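Local coordinates for protein aldo-keto reductase family 1, member B4 (Aldose reductase) (Schistosoma japonicum, PDB 4HBK) that probably reduces aldehydes, such as the open-chain form of glucose, to alcohols with NADPH, as an aldose reductase of the aldo-keto reductase family, at residues 83-88 and 127-132. Numbering follows the deposited sequence.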
loop_
_atom_site.group_PDB
_atom_site.type_symbol
_atom_site.label_atom_id
_atom_site.label_comp_id
_atom_site.label_asym_id
_atom_site.label_seq_id
_atom_site.Cartn_x
_atom_site.Cartn_y
_atom_site.Cartn_z
ATOM N N ARG A 83 -7.615 11.848 3.249
ATOM C CA ARG A 83 -7.816 13.260 3.559
ATOM C C ARG A 83 -7.026 13.738 4.779
ATOM O O ARG A 83 -7.513 14.565 5.548
ATOM C CB ARG A 83 -9.309 13.529 3.769
ATOM C CG ARG A 83 -10.122 13.333 2.505
ATOM C CD ARG A 83 -11.144 14.441 2.333
ATOM N NE ARG A 83 -12.488 13.971 2.647
ATOM C CZ ARG A 83 -13.535 14.117 1.842
ATOM N NH1 ARG A 83 -13.398 14.730 0.672
ATOM N NH2 ARG A 83 -14.723 13.655 2.212
ATOM N N ASN A 84 -5.811 13.225 4.954
ATOM C CA ASN A 84 -4.980 13.629 6.084
ATOM C C ASN A 84 -3.523 13.826 5.709
ATOM O O ASN A 84 -2.651 13.801 6.573
ATOM C CB ASN A 84 -5.076 12.602 7.218
ATOM C CG ASN A 84 -4.674 11.214 6.775
ATOM O OD1 ASN A 84 -4.151 11.037 5.675
ATOM N ND2 ASN A 84 -4.907 10.221 7.630
ATOM N N GLU A 85 -3.249 14.018 4.423
ATOM C CA GLU A 85 -1.867 14.170 3.980
ATOM C C GLU A 85 -1.276 15.493 4.466
ATOM O O GLU A 85 -0.060 15.622 4.603
ATOM C CB GLU A 85 -1.755 14.044 2.459
ATOM C CG GLU A 85 -2.144 12.667 1.942
ATOM C CD GLU A 85 -1.820 12.465 0.476
ATOM O OE1 GLU A 85 -2.233 13.301 -0.358
ATOM O OE2 GLU A 85 -1.146 11.466 0.153
ATOM N N ALA A 86 -2.133 16.474 4.740
ATOM C CA ALA A 86 -1.657 17.749 5.266
ATOM C C ALA A 86 -1.160 17.582 6.706
ATOM O O ALA A 86 -0.133 18.137 7.077
ATOM C CB ALA A 86 -2.751 18.812 5.179
ATOM N N GLU A 87 -1.888 16.806 7.507
ATOM C CA GLU A 87 -1.460 16.501 8.870
ATOM C C GLU A 87 -0.195 15.655 8.858
ATOM O O GLU A 87 0.687 15.818 9.704
ATOM C CB GLU A 87 -2.567 15.780 9.648
ATOM C CG GLU A 87 -3.722 16.668 10.094
ATOM C CD GLU A 87 -4.550 17.236 8.934
ATOM O OE1 GLU A 87 -4.613 16.597 7.848
ATOM O OE2 GLU A 87 -5.139 18.336 9.118
ATOM N N ILE A 88 -0.111 14.742 7.900
ATOM C CA ILE A 88 1.073 13.910 7.754
ATOM C C ILE A 88 2.287 14.761 7.361
ATOM O O ILE A 88 3.344 14.684 7.983
ATOM C CB ILE A 88 0.830 12.788 6.726
ATOM C CG1 ILE A 88 -0.073 11.713 7.340
ATOM C CG2 ILE A 88 2.161 12.189 6.255
ATOM C CD1 ILE A 88 -0.669 10.722 6.352
ATOM N N GLU A 127 0.439 16.993 -7.653
ATOM C CA GLU A 127 0.981 18.254 -7.160
ATOM C C GLU A 127 0.316 18.650 -5.861
ATOM O O GLU A 127 0.951 19.227 -4.976
ATOM C CB GLU A 127 0.805 19.363 -8.205
ATOM C CG GLU A 127 1.743 19.220 -9.402
ATOM C CD GLU A 127 1.530 20.284 -10.471
ATOM O OE1 GLU A 127 2.471 20.547 -11.244
ATOM O OE2 GLU A 127 0.422 20.842 -10.554
ATOM N N GLU A 128 -0.976 18.344 -5.763
ATOM C CA GLU A 128 -1.757 18.646 -4.577
ATOM C C GLU A 128 -1.288 17.804 -3.398
ATOM O O GLU A 128 -1.043 18.319 -2.314
ATOM C CB GLU A 128 -3.240 18.383 -4.861
ATOM C CG GLU A 128 -4.091 18.089 -3.630
ATOM C CD GLU A 128 -4.787 19.321 -3.099
ATOM O OE1 GLU A 128 -4.122 20.378 -2.995
ATOM O OE2 GLU A 128 -6.005 19.235 -2.801
ATOM N N THR A 129 -1.174 16.501 -3.626
ATOM C CA THR A 129 -0.638 15.577 -2.637
ATOM C C THR A 129 0.752 16.027 -2.156
ATOM O O THR A 129 1.028 16.048 -0.964
ATOM C CB THR A 129 -0.605 14.126 -3.209
ATOM O OG1 THR A 129 -1.894 13.515 -3.035
ATOM C CG2 THR A 129 0.472 13.271 -2.530
ATOM N N LEU A 130 1.620 16.415 -3.086
ATOM C CA LEU A 130 2.976 16.854 -2.726
ATOM C C LEU A 130 2.942 18.147 -1.932
ATOM O O LEU A 130 3.744 18.357 -1.023
ATOM C CB LEU A 130 3.830 17.059 -3.973
ATOM C CG LEU A 130 4.311 15.809 -4.702
ATOM C CD1 LEU A 130 4.828 16.166 -6.093
ATOM C CD2 LEU A 130 5.384 15.129 -3.885
ATOM N N LYS A 131 2.020 19.029 -2.296
ATOM C CA LYS A 131 1.827 20.255 -1.539
ATOM C C LYS A 131 1.476 19.919 -0.097
ATOM O O LYS A 131 2.123 20.395 0.829
ATOM C CB LYS A 131 0.715 21.094 -2.168
ATOM C CG LYS A 131 0.391 22.374 -1.440
ATOM C CD LYS A 131 -0.609 23.189 -2.244
ATOM C CE LYS A 131 -1.081 24.413 -1.466
ATOM N NZ LYS A 131 -2.432 24.872 -1.914
ATOM N N ASN A 132 0.439 19.104 0.087
ATOM C CA ASN A 132 -0.000 18.711 1.424
ATOM C C ASN A 132 1.059 17.970 2.235
ATOM O O ASN A 132 1.183 18.186 3.437
ATOM C CB ASN A 132 -1.278 17.878 1.351
ATOM C CG ASN A 132 -2.492 18.714 0.967
ATOM O OD1 ASN A 132 -2.525 19.914 1.211
ATOM N ND2 ASN A 132 -3.484 18.083 0.360
HETATM O O HOH W 1 -3.580 15.507 -0.311
#
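Glu85, in the first turn of helix 85-98, reaches across to Thr129 and, through a water, to Asn132, joining two neighbouring outer helices of the aldo-keto reductase (β/α)8 barrel. It illustrates how a buried carboxylate can be divided between the helical layer and the strands beneath it. CG of Glu85 lies anti to its own carbonyl carbon (chi1 -64°), and the extended chain beyond carries the carboxylate obliquely across the side chain of Thr129. There OE1 takes two donors. The hydroxyl OG1 of Thr129 gives its proton to the syn lone pair of Glu85 OE1 at 2.7 Å, and a water donates to the same OE1 from 2.6 Å. That water in turn accepts from Asn132 ND2 at 2.7 Å, so the amide at the next turn of helix 119-133 is tied to the same oxygen. The other oxygen, OE2, passes 3.6 Å from the methyl CG2 of Thr129 and is hydrogen-bonded to Ser110 on strand 107-112, which fixes the rotation of the carboxylate. Two donors on OE1, the hydroxyl and the water, would be expected to favour the ionised form. Cys78 and Leu133 pack against the same side chain. Nearer the backbone, CB of Glu85 meets CB of Asn132 at 4.0 Å. One residue on, the CA atoms of Ala86 and Asn132 are the nearest pair across the two segments, and CA of Ala86 directs a nearly straight C-H contact (163° at the hydrogen) to Asn132 O, 3.4 Å away.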